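GH62 arabinofuranosidase (PDB 4N4B) is an alpha-L-arabinofuranosidase of glycoside hydrolase family 62 that hydrolyses terminal non-reducing arabinofuranosides and probably strips arabinose side groups from plant xylan. Local coordinates at residues C219-P224 with H285-R290; D165-C170 with E296-D301. One frame throughout, in Å; residues are numbered along the deposited sequence.

Contact 1 (C219-P224 with H285-R290). With CA (calcium ion), chain B.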
ATOM      1  N   CYS A 219      -5.361  -2.345  -0.408  1.00 10.03           N
ATOM      2  CA  CYS A 219      -5.459  -1.853   0.963  1.00 10.08           C
ATOM      3  C   CYS A 219      -6.736  -2.374   1.613  1.00  8.99           C
ATOM      4  O   CYS A 219      -7.767  -2.387   0.939  1.00  8.65           O
ATOM      5  CB  CYS A 219      -5.491  -0.334   1.103  1.00  8.96           C
ATOM      6  SG  CYS A 219      -4.170   0.612   0.269  1.00 11.16           S
ATOM      7  N   VAL A 220      -6.646  -2.854   2.836  1.00  9.89           N
ATOM      8  CA  VAL A 220      -7.865  -3.273   3.626  1.00  9.47           C
ATOM      9  C   VAL A 220      -7.821  -2.509   4.946  1.00  9.29           C
ATOM     10  O   VAL A 220      -6.865  -2.700   5.700  1.00  9.32           O
ATOM     11  CB  VAL A 220      -7.930  -4.786   3.796  1.00 10.03           C
ATOM     12  CG1 VAL A 220      -9.276  -5.109   4.427  1.00 11.18           C
ATOM     13  CG2 VAL A 220      -7.719  -5.463   2.407  1.00 11.17           C
ATOM     14  N   TYR A 221      -8.835  -1.702   5.176  1.00 10.44           N
ATOM     15  CA  TYR A 221      -8.917  -0.876   6.368  1.00  9.47           C
ATOM     16  C   TYR A 221     -10.167  -1.190   7.182  1.00 10.97           C
ATOM     17  O   TYR A 221     -11.176  -1.569   6.614  1.00 11.66           O
ATOM     18  CB  TYR A 221      -8.948   0.575   5.981  1.00 10.03           C
ATOM     19  CG  TYR A 221      -7.729   1.118   5.288  1.00  9.63           C
ATOM     20  CD1 TYR A 221      -6.584   1.225   5.996  1.00  9.58           C
ATOM     21  CD2 TYR A 221      -7.760   1.463   3.953  1.00  9.33           C
ATOM     22  CE1 TYR A 221      -5.413   1.682   5.451  1.00  9.98           C
ATOM     23  CE2 TYR A 221      -6.564   1.970   3.355  1.00  9.24           C
ATOM     24  CZ  TYR A 221      -5.434   2.082   4.114  1.00  9.54           C
ATOM     25  OH  TYR A 221      -4.262   2.581   3.564  1.00  9.89           O
ATOM     26  N   SER A 222     -10.059  -0.944   8.459  1.00 10.97           N
ATOM     27  CA  SER A 222     -11.246  -0.927   9.308  1.00 10.87           C
ATOM     28  C   SER A 222     -11.741   0.484   9.474  1.00 11.89           C
ATOM     29  O   SER A 222     -11.049   1.488   9.363  1.00 11.27           O
ATOM     30  CB  SER A 222     -10.957  -1.539  10.667  1.00 12.24           C
ATOM     31  OG  SER A 222     -10.031  -0.833  11.439  1.00 12.14           O
ATOM     32  N   LEU A 223     -13.103   0.557   9.685  1.00 12.34           N
ATOM     33  CA  LEU A 223     -13.834   1.812   9.805  1.00 11.78           C
ATOM     34  C   LEU A 223     -14.390   1.948  11.218  1.00 12.86           C
ATOM     35  O   LEU A 223     -14.656   0.923  11.855  1.00 13.41           O
ATOM     36  CB  LEU A 223     -14.923   1.869   8.786  1.00 13.30           C
ATOM     37  CG  LEU A 223     -14.510   1.744   7.257  1.00 14.25           C
ATOM     38  CD1 LEU A 223     -15.723   1.508   6.394  1.00 15.68           C
ATOM     39  CD2 LEU A 223     -13.838   3.036   6.909  1.00 17.22           C
ATOM     40  N   PRO A 224     -14.567   3.141  11.694  1.00 13.26           N
ATOM     41  CA  PRO A 224     -15.126   3.315  13.086  1.00 12.98           C
ATOM     42  C   PRO A 224     -16.501   2.666  13.224  1.00 14.40           C
ATOM     43  O   PRO A 224     -16.773   2.263  14.416  1.00 15.59           O
ATOM     44  CB  PRO A 224     -15.218   4.841  13.237  1.00 14.09           C
ATOM     45  CG  PRO A 224     -14.274   5.406  12.142  1.00 15.32           C
ATOM     46  CD  PRO A 224     -14.252   4.421  11.073  1.00 15.52           C
ATOM     47  N   HIS A 285      -0.451   3.001  -6.713  1.00  8.30           N
ATOM     48  CA  HIS A 285      -0.117   2.408  -5.422  1.00  7.51           C
ATOM     49  C   HIS A 285       0.150   3.438  -4.325  1.00  8.61           C
ATOM     50  O   HIS A 285       1.119   4.090  -4.323  1.00  9.25           O
ATOM     51  CB  HIS A 285       1.126   1.491  -5.580  1.00  8.33           C
ATOM     52  CG  HIS A 285       1.289   0.477  -4.484  1.00  8.35           C
ATOM     53  ND1 HIS A 285       1.791  -0.782  -4.689  1.00  9.04           N
ATOM     54  CD2 HIS A 285       1.098   0.586  -3.154  1.00  8.91           C
ATOM     55  CE1 HIS A 285       1.827  -1.422  -3.539  1.00  9.91           C
ATOM     56  NE2 HIS A 285       1.396  -0.620  -2.591  1.00  9.23           N
ATOM     57  N   GLY A 286      -0.723   3.438  -3.335  1.00  8.00           N
ATOM     58  CA  GLY A 286      -0.621   4.348  -2.213  1.00  9.06           C
ATOM     59  C   GLY A 286      -1.236   3.804  -0.932  1.00  7.72           C
ATOM     60  O   GLY A 286      -1.527   2.674  -0.818  1.00  8.54           O
ATOM     61  N   GLU A 287      -1.454   4.707   0.007  1.00  7.07           N
ATOM     62  CA  GLU A 287      -2.003   4.349   1.329  1.00  7.04           C
ATOM     63  C   GLU A 287      -2.665   5.561   1.941  1.00  8.32           C
ATOM     64  O   GLU A 287      -2.188   6.670   1.786  1.00  8.12           O
ATOM     65  CB  GLU A 287      -0.956   3.806   2.283  1.00  7.37           C
ATOM     66  CG  GLU A 287      -0.978   2.291   2.549  1.00  8.95           C
ATOM     67  CD  GLU A 287      -0.090   1.810   3.685  1.00 10.00           C
ATOM     68  OE1 GLU A 287      -0.071   2.552   4.742  1.00 10.69           O
ATOM     69  OE2 GLU A 287       0.617   0.801   3.515  1.00  9.89           O
ATOM     70  N   ILE A 288      -3.762   5.312   2.708  1.00  8.64           N
ATOM     71  CA  ILE A 288      -4.379   6.356   3.525  1.00  9.03           C
ATOM     72  C   ILE A 288      -3.496   6.700   4.731  1.00  8.89           C
ATOM     73  O   ILE A 288      -2.976   5.777   5.404  1.00 10.86           O
ATOM     74  CB  ILE A 288      -5.788   5.889   3.932  1.00  9.16           C
ATOM     75  CG1 ILE A 288      -6.711   5.708   2.729  1.00  9.74           C
ATOM     76  CG2 ILE A 288      -6.396   6.865   4.999  1.00 10.28           C
ATOM     77  CD1 ILE A 288      -8.148   5.250   3.025  1.00 10.43           C
ATOM     78  N   ILE A 289      -3.382   7.965   5.028  1.00  9.26           N
ATOM     79  CA  ILE A 289      -2.624   8.335   6.186  1.00  9.76           C
ATOM     80  C   ILE A 289      -3.356   7.866   7.451  1.00 10.83           C
ATOM     81  O   ILE A 289      -4.407   8.262   7.725  1.00 12.68           O
ATOM     82  CB  ILE A 289      -2.381   9.843   6.245  1.00 10.22           C
ATOM     83  CG1 ILE A 289      -1.622  10.342   5.013  1.00 10.70           C
ATOM     84  CG2 ILE A 289      -1.556  10.150   7.471  1.00 12.66           C
ATOM     85  CD1 ILE A 289      -1.305  11.823   5.067  1.00 12.11           C
ATOM     86  N   ARG A 290      -2.734   6.982   8.183  1.00  9.66           N
ATOM     87  CA  ARG A 290      -3.302   6.510   9.424  1.00 11.06           C
ATOM     88  C   ARG A 290      -2.734   7.324  10.579  1.00 11.97           C
ATOM     89  O   ARG A 290      -1.606   7.434  10.793  1.00 11.44           O
ATOM     90  CB  ARG A 290      -3.010   5.008   9.625  1.00 10.25           C
ATOM     91  CG  ARG A 290      -3.899   4.108   8.791  1.00  9.98           C
ATOM     92  CD  ARG A 290      -3.341   2.692   8.760  1.00  9.71           C
ATOM     93  NE  ARG A 290      -2.114   2.497   7.979  1.00 10.26           N
ATOM     94  CZ  ARG A 290      -1.024   1.920   8.410  1.00  8.77           C
ATOM     95  NH1 ARG A 290      -0.889   1.493   9.639  1.00  9.09           N
ATOM     96  NH2 ARG A 290       0.000   1.797   7.608  1.00  8.56           N
TER
HETATM   97 CA    CA B 401       1.089  -1.005  -0.433  1.00 11.49          CA
HETATM   98  O   HOH W   1      -2.444   3.197   5.373  1.00  9.92           O
HETATM   99  O   HOH W   2       0.797   1.147  -0.141  1.00  7.98           O
HETATM  100  O   HOH W   3       1.001  -1.192   1.693  1.00 10.90           O
HETATM  101  O   HOH W   4      -0.972  -1.028  -0.781  1.00 12.18           O
HETATM  102  O   HOH W   5       3.253  -0.637  -0.183  1.00  7.93           O
HETATM  103  O   HOH W   6       1.348  -2.945  -0.762  1.00 10.94           O

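Contact 2 (D165-C170 with E296-D301)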
ATOM      1  N   ASP A 165       2.524  -7.294  -3.287  1.00  8.23           N
ATOM      2  CA  ASP A 165       1.686  -6.379  -2.564  1.00  8.32           C
ATOM      3  C   ASP A 165       0.946  -6.969  -1.348  1.00  8.77           C
ATOM      4  O   ASP A 165      -0.214  -7.097  -1.323  1.00  9.50           O
ATOM      5  CB  ASP A 165       0.788  -5.617  -3.548  1.00  8.37           C
ATOM      6  CG  ASP A 165       1.603  -4.802  -4.571  1.00  8.45           C
ATOM      7  OD1 ASP A 165       2.767  -4.642  -4.329  1.00  8.95           O
ATOM      8  OD2 ASP A 165       1.051  -4.350  -5.519  1.00  9.03           O
ATOM      9  N   MET A 166       1.757  -7.249  -0.342  1.00  8.51           N
ATOM     10  CA  MET A 166       1.381  -7.935   0.874  1.00  8.19           C
ATOM     11  C   MET A 166       0.763  -6.982   1.895  1.00 10.06           C
ATOM     12  O   MET A 166       1.255  -5.959   2.141  1.00 11.58           O
ATOM     13  CB  MET A 166       2.600  -8.650   1.469  1.00  9.51           C
ATOM     14  CG  MET A 166       3.460  -9.362   0.457  1.00  9.12           C
ATOM     15  SD  MET A 166       2.530 -10.701  -0.372  1.00 10.42           S
ATOM     16  CE  MET A 166       3.767 -11.243  -1.612  1.00 11.07           C
ATOM     17  N   TRP A 167      -0.344  -7.400   2.461  1.00  7.75           N
ATOM     18  CA  TRP A 167      -1.102  -6.512   3.352  1.00  7.96           C
ATOM     19  C   TRP A 167      -1.686  -7.291   4.519  1.00  8.21           C
ATOM     20  O   TRP A 167      -2.464  -8.221   4.278  1.00  9.47           O
ATOM     21  CB  TRP A 167      -2.255  -5.808   2.574  1.00  7.71           C
ATOM     22  CG  TRP A 167      -3.009  -4.899   3.407  1.00  7.91           C
ATOM     23  CD1 TRP A 167      -4.078  -5.178   4.278  1.00  8.80           C
ATOM     24  CD2 TRP A 167      -2.840  -3.475   3.466  1.00  7.62           C
ATOM     25  NE1 TRP A 167      -4.500  -4.015   4.860  1.00  8.57           N
ATOM     26  CE2 TRP A 167      -3.781  -2.935   4.391  1.00  8.01           C
ATOM     27  CE3 TRP A 167      -1.958  -2.583   2.862  1.00  8.63           C
ATOM     28  CZ2 TRP A 167      -3.896  -1.619   4.669  1.00  9.68           C
ATOM     29  CZ3 TRP A 167      -2.062  -1.229   3.171  1.00  8.89           C
ATOM     30  CH2 TRP A 167      -2.973  -0.776   4.062  1.00  9.05           C
ATOM     31  N   VAL A 168      -1.382  -6.911   5.748  1.00  8.28           N
ATOM     32  CA  VAL A 168      -2.000  -7.521   6.961  1.00  8.16           C
ATOM     33  C   VAL A 168      -3.004  -6.584   7.515  1.00  9.11           C
ATOM     34  O   VAL A 168      -2.856  -5.363   7.615  1.00  9.10           O
ATOM     35  CB  VAL A 168      -0.909  -7.777   7.992  1.00  8.77           C
ATOM     36  CG1 VAL A 168      -1.489  -8.195   9.365  1.00  9.64           C
ATOM     37  CG2 VAL A 168       0.113  -8.843   7.518  1.00 10.23           C
ATOM     38  N   ILE A 169      -4.100  -7.195   7.985  1.00  9.43           N
ATOM     39  CA  ILE A 169      -5.091  -6.520   8.831  1.00 10.42           C
ATOM     40  C   ILE A 169      -5.621  -7.584   9.834  1.00 10.16           C
ATOM     41  O   ILE A 169      -5.931  -8.674   9.453  1.00  9.46           O
ATOM     42  CB  ILE A 169      -6.259  -5.878   8.075  1.00  9.27           C
ATOM     43  CG1 ILE A 169      -7.273  -5.225   9.022  1.00 10.76           C
ATOM     44  CG2 ILE A 169      -6.921  -6.801   7.085  1.00 10.50           C
ATOM     45  CD1 ILE A 169      -8.343  -4.406   8.340  1.00 10.51           C
ATOM     46  N   CYS A 170      -5.683  -7.151  11.120  1.00 11.22           N
ATOM     47  CA  CYS A 170      -6.249  -8.034  12.188  1.00 11.04           C
ATOM     48  C   CYS A 170      -7.464  -7.424  12.753  1.00 14.63           C
ATOM     49  O   CYS A 170      -7.663  -6.237  12.766  1.00 12.81           O
ATOM     50  CB  CYS A 170      -5.211  -8.202  13.294  1.00 12.64           C
ATOM     51  SG  CYS A 170      -3.521  -8.671  12.804  1.00 13.26           S
ATOM     52  N   GLU A 296      -2.426  -2.879  14.445  1.00 11.04           N
ATOM     53  CA  GLU A 296      -2.808  -3.932  13.546  1.00 11.61           C
ATOM     54  C   GLU A 296      -4.253  -3.961  13.097  1.00 10.72           C
ATOM     55  O   GLU A 296      -4.548  -4.751  12.268  1.00 11.36           O
ATOM     56  CB  GLU A 296      -2.385  -5.315  14.107  1.00 11.99           C
ATOM     57  CG  GLU A 296      -3.208  -5.851  15.274  1.00 14.25           C
ATOM     58  CD  GLU A 296      -2.916  -5.263  16.645  1.00 16.17           C
ATOM     59  OE1 GLU A 296      -2.040  -4.476  16.809  1.00 14.80           O
ATOM     60  OE2 GLU A 296      -3.602  -5.721  17.546  1.00 17.28           O
ATOM     61  N   LYS A 297      -5.128  -3.161  13.702  1.00 11.37           N
ATOM     62  CA  LYS A 297      -6.465  -3.109  13.209  1.00 11.97           C
ATOM     63  C   LYS A 297      -6.684  -2.219  11.974  1.00 11.13           C
ATOM     64  O   LYS A 297      -7.692  -2.289  11.336  1.00 11.78           O
ATOM     65  CB  LYS A 297      -7.432  -2.574  14.306  1.00 15.30           C
ATOM     66  CG  LYS A 297      -7.483  -3.503  15.565  1.00 19.77           C
ATOM     67  CD  LYS A 297      -8.714  -3.284  16.402  1.00 25.48           C
ATOM     68  CE  LYS A 297      -8.889  -4.530  17.306  1.00 25.70           C
ATOM     69  NZ  LYS A 297      -7.767  -4.492  18.235  1.00 29.01           N
ATOM     70  N   LEU A 298      -5.611  -1.466  11.617  1.00 11.08           N
ATOM     71  CA  LEU A 298      -5.602  -0.664  10.314  1.00 11.56           C
ATOM     72  C   LEU A 298      -6.848   0.210  10.226  1.00  9.96           C
ATOM     73  O   LEU A 298      -7.535   0.381   9.236  1.00 10.53           O
ATOM     74  CB  LEU A 298      -5.479  -1.589   9.067  1.00 10.92           C
ATOM     75  CG  LEU A 298      -4.085  -2.024   8.691  1.00 10.96           C
ATOM     76  CD1 LEU A 298      -3.287  -0.837   8.219  1.00 12.44           C
ATOM     77  CD2 LEU A 298      -3.287  -2.797   9.733  1.00 11.72           C
ATOM     78  N   LEU A 299      -7.156   0.890  11.352  1.00 11.07           N
ATOM     79  CA  LEU A 299      -8.247   1.792  11.408  1.00 11.36           C
ATOM     80  C   LEU A 299      -7.940   3.118  10.674  1.00 11.09           C
ATOM     81  O   LEU A 299      -6.859   3.719  10.858  1.00 13.35           O
ATOM     82  CB  LEU A 299      -8.575   2.130  12.904  1.00 13.90           C
ATOM     83  CG  LEU A 299      -9.792   3.062  13.149  1.00 13.41           C
ATOM     84  CD1 LEU A 299     -11.074   2.539  12.690  1.00 14.64           C
ATOM     85  CD2 LEU A 299      -9.907   3.470  14.674  1.00 15.92           C
ATOM     86  N   ILE A 300      -8.917   3.641   9.949  1.00 11.47           N
ATOM     87  CA  ILE A 300      -8.859   4.996   9.314  1.00 11.96           C
ATOM     88  C   ILE A 300      -9.946   5.908   9.870  1.00 13.66           C
ATOM     89  O   ILE A 300     -10.953   5.424  10.463  1.00 14.37           O
ATOM     90  CB  ILE A 300      -8.915   4.912   7.806  1.00 11.83           C
ATOM     91  CG1 ILE A 300     -10.255   4.325   7.338  1.00 14.42           C
ATOM     92  CG2 ILE A 300      -7.664   4.149   7.342  1.00 12.77           C
ATOM     93  CD1 ILE A 300     -10.492   4.484   5.854  1.00 15.61           C
ATOM     94  N   ASP A 301      -9.786   7.208   9.638  1.00 13.77           N
ATOM     95  CA  ASP A 301     -10.819   8.191   9.941  1.00 14.58           C
ATOM     96  C   ASP A 301     -11.478   8.651   8.640  1.00 14.70           C
ATOM     97  O   ASP A 301     -10.900   9.428   7.881  1.00 14.27           O
ATOM     98  CB  ASP A 301     -10.224   9.386  10.686  1.00 16.66           C
ATOM     99  CG  ASP A 301     -11.231  10.499  10.899  1.00 15.45           C
ATOM    100  OD1 ASP A 301     -12.422  10.293  10.587  1.00 18.08           O
ATOM    101  OD2 ASP A 301     -10.830  11.581  11.379  1.00 22.24           O
TER
HETATM  102  O   HOH W   7      -9.457  -4.419  11.901  1.00 15.27           O

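Contact 1 (C219-P224 with H285-R290)
Strands 219-222 and 286-288, which meet through Cys219 and Tyr221 on one and Gly286, Glu287 and Ile288 on the other, run parallel to within 2°, but their axes lie 8.6 Å apart, so side chains rather than a backbone ladder bridge the gap. Tyr221 does most of this work. Its CG stands anti to the carbonyl carbon (chi1 -64°), which sends the ring across until Ile288 N donates to Tyr221 OH at 2.9 Å. The hydroxyl in turn donates to a water 2.6 Å from Tyr221 OH, lying in the ring plane; this water also accepts from Arg290 NE and donates to Glu287 OE1 and Ile288 O, so four bonds hold it. Around the ring, Ile288 CD1 packs obliquely 3.7 Å from Tyr221 CE2, and Arg290 CD comes up to the edge, 4.0 Å from Tyr221 CE1. A bend at chi3 then turns the Arg290 guanidinium to Glu287: the N-H...O of this salt bridge, 3.0 Å from Arg290 NH2 to Glu287 OE1, is nearly straight (171°), in the guanidinium plane but syn and well out of the carboxylate plane. Arg290 NH2 also donates to Val107 O. Nearer the calcium, Cys219 SG rests 3.5 Å from Gly286 O, which accepts from a calcium-bound water; a second such water lies within hydrogen-bonding distance of Glu287 OE2. His285 NE2 binds the calcium ion directly at 2.2 Å, with five waters completing its shell. Inner strands of neighbouring blades packed side by side around an axial metal are expected of this family's five-bladed beta-propeller.

Contact 2 (D165-C170 with E296-D301)
Cys170, at the end of strand 164-170, is held to the loop 296-301 by one backbone hydrogen bond, Cys170 N to Glu296 O at 2.9 Å and fairly straight (163°). Next to it Lys297 CA directs its hydrogen at Cys170 O, 3.4 Å from CA, so the N-H and the C=O of Cys170, on one edge of the strand, both meet the loop. The tight part is mostly apolar and buried. Leu298 enters between Trp167 and Ile169: its CD1 lies obliquely against the indole, 3.7 Å from Trp167 CZ2, its CD2 sits 3.4 Å from Val168 O, and its CB touches Ile169. Trp167 CG is anti to the backbone N (chi1 -179°), which swings the benzo part of the ring over to this leucine, while NE1 is hydrogen-bonded to Val220 O. Cutting Leu298 back to an alanine would remove CG and both methyls and is likely to leave a gap between Trp167 CZ2 and Val168 O. On the other flank Glu296 CG lies 3.7 Å from Cys170 CB and beside SG, itself tied to Cys175 in a disulfide; the Glu296 carboxylate accepts from Ala111 N. The looser side is at partly exposed Lys297, which touches the strand through CB and CG at Cys170 O. There a water donates to Cys170 O at 2.7 Å and to Lys297 O at 2.8 Å, bridging two carbonyls that cannot bond each other. Within this contact the chemistry thus implies a loop fixed at its start by backbone and water bonds, then by a leucine packed on the indole, Ile169 and the Val168 carbonyl.

How the contacts relate
Contact 1 is nested along the chain inside the loop closed by contact 2, and their centres lie about 7 Å apart. Strand 219-222 is shared ground: besides the Trp167 bond to Val220, Ser222 OG lies 2.8 Å from Lys297 O in a probable hydrogen bond. Trp167 also stacks edge-to-face with Tyr221, and its CZ3 packs 3.4 Å from Glu287 OE2. The Trp167 side chain is about 5 Å from the calcium at nearest approach, so contact 2 comes near the metal through Trp167, while contact 1 supplies the ligand His285. Asp165 and His285, one from each pair of segments, hydrogen-bond the same Tris molecule, probably from the crystallisation liquor, consistent with a pocket near the propeller axis.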